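PDB 7BY3: ribonuclease VapC from Klebsiella pneumoniae, which probably acts as the toxic ribonuclease of a type II toxin-antitoxin system, a PIN-domain enzyme expected to use magnesium ions to cleave RNA. Local coordinates for residues 53-56 with 57-60; 71-74 with 75-79. All blocks are in the same frame, centred on the assembly; numbering follows the deposited sequence.

How the interactions relate
Interaction 1 (residues 53-56 with 57-60) comes first along the chain and occupies the short helix 54-61; interaction 2 (71-74 with 75-79) follows on helix 71-83, after the strand 65-67. Both are short helical segments of the same PIN domain, yet their centres stand 30 Å apart and their nearest atoms about 19 Å, so within one chain they do not touch. The assembly links them: Arg58 of interaction 1 in one subunit forms a salt bridge with Glu75 of interaction 2 in another. Each segment therefore orders its own side chains locally, while the two segments take part together in subunit pairing.

Interaction 1: residues 53-56 with 57-60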
loop_
_atom_site.group_PDB
_atom_site.type_symbol
_atom_site.label_atom_id
_atom_site.label_comp_id
_atom_site.label_asym_id
_atom_site.label_seq_id
_atom_site.Cartn_x
_atom_site.Cartn_y
_atom_site.Cartn_z
ATOM N N GLN B 53 9.570 -19.483 9.408
ATOM C CA GLN B 53 8.969 -19.091 10.686
ATOM C C GLN B 53 7.552 -18.530 10.563
ATOM O O GLN B 53 7.023 -17.952 11.511
ATOM C CB GLN B 53 9.871 -18.100 11.411
ATOM C CG GLN B 53 11.089 -18.782 11.979
ATOM C CD GLN B 53 10.718 -19.984 12.836
ATOM O OE1 GLN B 53 9.790 -19.926 13.643
ATOM N NE2 GLN B 53 11.428 -21.089 12.642
ATOM N N GLU B 54 6.965 -18.689 9.382
ATOM C CA GLU B 54 5.769 -17.967 8.943
ATOM C C GLU B 54 4.625 -17.818 9.956
ATOM O O GLU B 54 4.136 -16.708 10.170
ATOM C CB GLU B 54 5.225 -18.670 7.699
ATOM C CG GLU B 54 4.060 -17.987 7.025
ATOM C CD GLU B 54 3.826 -18.533 5.633
ATOM O OE1 GLU B 54 2.651 -18.690 5.239
ATOM O OE2 GLU B 54 4.821 -18.823 4.938
ATOM N N GLN B 55 4.199 -18.912 10.580
ATOM C CA GLN B 55 3.083 -18.839 11.520
ATOM C C GLN B 55 3.477 -18.069 12.778
ATOM O O GLN B 55 2.684 -17.300 13.316
ATOM C CB GLN B 55 2.588 -20.242 11.890
ATOM C CG GLN B 55 1.511 -20.270 12.973
ATOM C CD GLN B 55 0.118 -19.984 12.436
ATOM O OE1 GLN B 55 -0.420 -18.891 12.621
ATOM N NE2 GLN B 55 -0.475 -20.969 11.773
ATOM N N ARG B 56 4.711 -18.270 13.230
ATOM C CA ARG B 56 5.195 -17.634 14.454
ATOM C C ARG B 56 5.469 -16.143 14.266
ATOM O O ARG B 56 5.292 -15.354 15.192
ATOM C CB ARG B 56 6.456 -18.343 14.952
ATOM C CG ARG B 56 6.204 -19.318 16.094
ATOM C CD ARG B 56 7.347 -20.311 16.254
ATOM N NE ARG B 56 7.167 -21.494 15.415
ATOM C CZ ARG B 56 8.115 -22.394 15.172
ATOM N NH1 ARG B 56 9.322 -22.248 15.700
ATOM N NH2 ARG B 56 7.857 -23.441 14.398
ATOM N N THR B 57 5.904 -15.766 13.069
ATOM C CA THR B 57 6.131 -14.360 12.752
ATOM C C THR B 57 4.804 -13.627 12.638
ATOM O O THR B 57 4.624 -12.550 13.206
ATOM C CB THR B 57 6.912 -14.191 11.446
ATOM O OG1 THR B 57 8.180 -14.851 11.557
ATOM C CG2 THR B 57 7.134 -12.717 11.145
ATOM N N ARG B 58 3.880 -14.229 11.896
ATOM C CA ARG B 58 2.529 -13.705 11.754
ATOM C C ARG B 58 1.861 -13.542 13.122
ATOM O O ARG B 58 1.081 -12.614 13.336
ATOM C CB ARG B 58 1.709 -14.625 10.844
ATOM C CG ARG B 58 0.208 -14.395 10.865
ATOM C CD ARG B 58 -0.460 -14.843 9.565
ATOM N NE ARG B 58 0.320 -15.832 8.821
ATOM C CZ ARG B 58 0.370 -17.131 9.107
ATOM N NH1 ARG B 58 -0.310 -17.616 10.137
ATOM N NH2 ARG B 58 1.106 -17.945 8.365
ATOM N N MET B 59 2.192 -14.437 14.049
ATOM C CA MET B 59 1.702 -14.343 15.422
ATOM C C MET B 59 2.250 -13.111 16.132
ATOM O O MET B 59 1.509 -12.384 16.790
ATOM C CB MET B 59 2.069 -15.601 16.213
ATOM C CG MET B 59 1.145 -16.785 15.968
ATOM S SD MET B 59 1.649 -18.261 16.874
ATOM C CE MET B 59 0.387 -19.422 16.363
ATOM N N ALA B 60 3.552 -12.885 15.996
ATOM C CA ALA B 60 4.203 -11.759 16.655
ATOM C C ALA B 60 3.776 -10.427 16.047
ATOM O O ALA B 60 3.583 -9.444 16.761
ATOM C CB ALA B 60 5.712 -11.913 16.585
HETATM O O HOH W 1 0.530 -16.503 5.947
#
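Arg58 folds its guanidinium back over the preceding turn, where one face looks onto Glu54 O, 3.7 Å above the plane and offset toward the rim. The aliphatic chain leaves with CG anti to the backbone N (chi1 166°) and then bends sharply at chi3, which turns the planar group toward residues 54 and 55. On one side Arg58 NH2 lies 3.2 Å from Glu54 CG and 3.6 Å from Glu54 OE1 in a rather long salt bridge. The carboxylate and guanidinium planes stand 86° apart, so this is not a flat, two-pronged pairing. A water reinforces it, donating to Glu54 OE1 and weakly accepting from Arg58 NH2. On the other side Arg58 NH1 approaches Gln55 OE1 at 2.8 Å, with the amide plane again steeply inclined to the guanidinium.

The Glu54-Arg58 pair has the i to i+4 spacing of an acidic and a basic residue along an alpha-helix, here in the opening turn of helix 54-61 of the PIN domain, with Gln53 at the N-cap position. The backbone bond from Thr57 N to Gln53 O, 2.9 Å, starts the regular series, which continues through Arg58, Met59 and Ala60. Thr57 OG1 adds a weak bond to that same Gln53 carbonyl, but its stronger polar partner is an aromatic side chain on the chain of another protein. Thr57 is also buried against Val44 and Ala48 of helix 38-50 and against Phe17 of helix 10-17.

On the exposed flank, Met59 runs extended beyond CG, its chain crossing that of Gln55. The terminal Met59 CE lies 3.7 Å from Gln55 CG, while Met59 CG passes 3.1 Å from Gln55 O.

Interaction 2: residues 71-74 with 75-79; sequences QDIA and ERSVA
The backbone of residues 71-74 runs straight into 75-79 as one continuous stretch of about two and a half helical turns, its carbonyls joined four residues on to the amides of Glu75, Ser77 and Val78. The bond from Arg76 N to Asp72 O is weak, at 3.4 Å, where Asp72 departs from regular helical angles with psi near -1°. Ser77 adds a side-chain bond to this pattern: Ser77 OG, anti to the carbonyl carbon (chi1 -62°), sits beside its own backbone N and donates to Ile73 O at 2.5 Å, a very short bond. Ile73 O therefore accepts both the hydroxyl and the amide N of Ser77, the latter at 2.8 Å, which satisfies a buried serine inside helix 71-83.

In this PIN domain, that face of the helix packs on helix 88-99: Ile73 meets Leu99, while Ser77 meets Ile92 and Ala95. The Ser77 side chain is about 9 Å from that of Asp90, a predicted magnesium ligand.

Farther round the helix, Glu75 bends at chi2 and brings OE1 back toward Gln71, whose NE2 gives it a weak hydrogen bond of 3.5 Å with the two planes 32° apart. Asp72 OD1 stands 3.9 Å from Glu75 OE1, a like-charge approach probably eased by Arg58 of the second subunit, which forms a salt bridge to Glu75 OE2.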
loop_
_atom_site.group_PDB
_atom_site.type_symbol
_atom_site.label_atom_id
_atom_site.label_comp_id
_atom_site.label_asym_id
_atom_site.label_seq_id
_atom_site.Cartn_x
_atom_site.Cartn_y
_atom_site.Cartn_z
ATOM N N GLN B 71 -6.143 6.277 0.876
ATOM C CA GLN B 71 -6.014 7.399 -0.049
ATOM C C GLN B 71 -5.192 8.579 0.482
ATOM O O GLN B 71 -4.386 9.147 -0.253
ATOM C CB GLN B 71 -7.402 7.890 -0.463
ATOM C CG GLN B 71 -7.378 9.015 -1.482
ATOM C CD GLN B 71 -6.684 8.618 -2.771
ATOM O OE1 GLN B 71 -7.079 7.658 -3.433
ATOM N NE2 GLN B 71 -5.641 9.355 -3.131
ATOM N N ASP B 72 -5.386 8.959 1.740
ATOM C CA ASP B 72 -4.688 10.140 2.242
ATOM C C ASP B 72 -3.389 9.838 2.992
ATOM O O ASP B 72 -2.701 10.757 3.433
ATOM C CB ASP B 72 -5.618 10.980 3.115
ATOM C CG ASP B 72 -6.355 12.041 2.313
ATOM O OD1 ASP B 72 -6.686 11.778 1.136
ATOM O OD2 ASP B 72 -6.589 13.145 2.849
ATOM N N ILE B 73 -3.047 8.562 3.133
ATOM C CA ILE B 73 -1.667 8.209 3.446
ATOM C C ILE B 73 -0.902 8.342 2.141
ATOM O O ILE B 73 0.210 8.870 2.101
ATOM C CB ILE B 73 -1.520 6.786 4.020
ATOM C CG1 ILE B 73 -1.861 6.779 5.509
ATOM C CG2 ILE B 73 -0.104 6.268 3.822
ATOM C CD1 ILE B 73 -2.079 5.400 6.076
ATOM N N ALA B 74 -1.534 7.876 1.070
ATOM C CA ALA B 74 -1.001 8.019 -0.275
ATOM C C ALA B 74 -0.830 9.489 -0.631
ATOM O O ALA B 74 0.143 9.867 -1.279
ATOM C CB ALA B 74 -1.910 7.330 -1.280
ATOM N N GLU B 75 -1.781 10.310 -0.200
ATOM C CA GLU B 75 -1.734 11.746 -0.456
ATOM C C GLU B 75 -0.504 12.378 0.183
ATOM O O GLU B 75 0.240 13.114 -0.464
ATOM C CB GLU B 75 -2.999 12.425 0.072
ATOM C CG GLU B 75 -3.399 13.660 -0.699
ATOM C CD GLU B 75 -3.864 13.327 -2.096
ATOM O OE1 GLU B 75 -4.897 12.640 -2.227
ATOM O OE2 GLU B 75 -3.192 13.740 -3.062
ATOM N N ARG B 76 -0.299 12.084 1.462
ATOM C CA ARG B 76 0.852 12.592 2.196
ATOM C C ARG B 76 2.147 11.999 1.653
ATOM O O ARG B 76 3.178 12.671 1.612
ATOM C CB ARG B 76 0.709 12.280 3.687
ATOM C CG ARG B 76 1.889 12.722 4.535
ATOM C CD ARG B 76 2.057 14.229 4.514
ATOM N NE ARG B 76 0.894 14.910 5.072
ATOM C CZ ARG B 76 0.668 15.057 6.373
ATOM N NH1 ARG B 76 1.526 14.572 7.261
ATOM N NH2 ARG B 76 -0.420 15.691 6.787
ATOM N N SER B 77 2.080 10.740 1.231
ATOM C CA SER B 77 3.255 10.019 0.750
ATOM C C SER B 77 3.876 10.679 -0.476
ATOM O O SER B 77 5.098 10.798 -0.569
ATOM C CB SER B 77 2.889 8.570 0.429
ATOM O OG SER B 77 2.441 7.896 1.590
ATOM N N VAL B 78 3.034 11.103 -1.413
ATOM C CA VAL B 78 3.500 11.770 -2.626
ATOM C C VAL B 78 4.186 13.091 -2.282
ATOM O O VAL B 78 5.225 13.435 -2.849
ATOM C CB VAL B 78 2.337 12.029 -3.609
ATOM C CG1 VAL B 78 2.803 12.873 -4.785
ATOM C CG2 VAL B 78 1.747 10.713 -4.092
ATOM N N ALA B 79 3.602 13.816 -1.335
ATOM C CA ALA B 79 4.136 15.099 -0.903
ATOM C C ALA B 79 5.461 14.940 -0.162
ATOM O O ALA B 79 6.401 15.699 -0.394
ATOM C CB ALA B 79 3.126 15.818 -0.027
#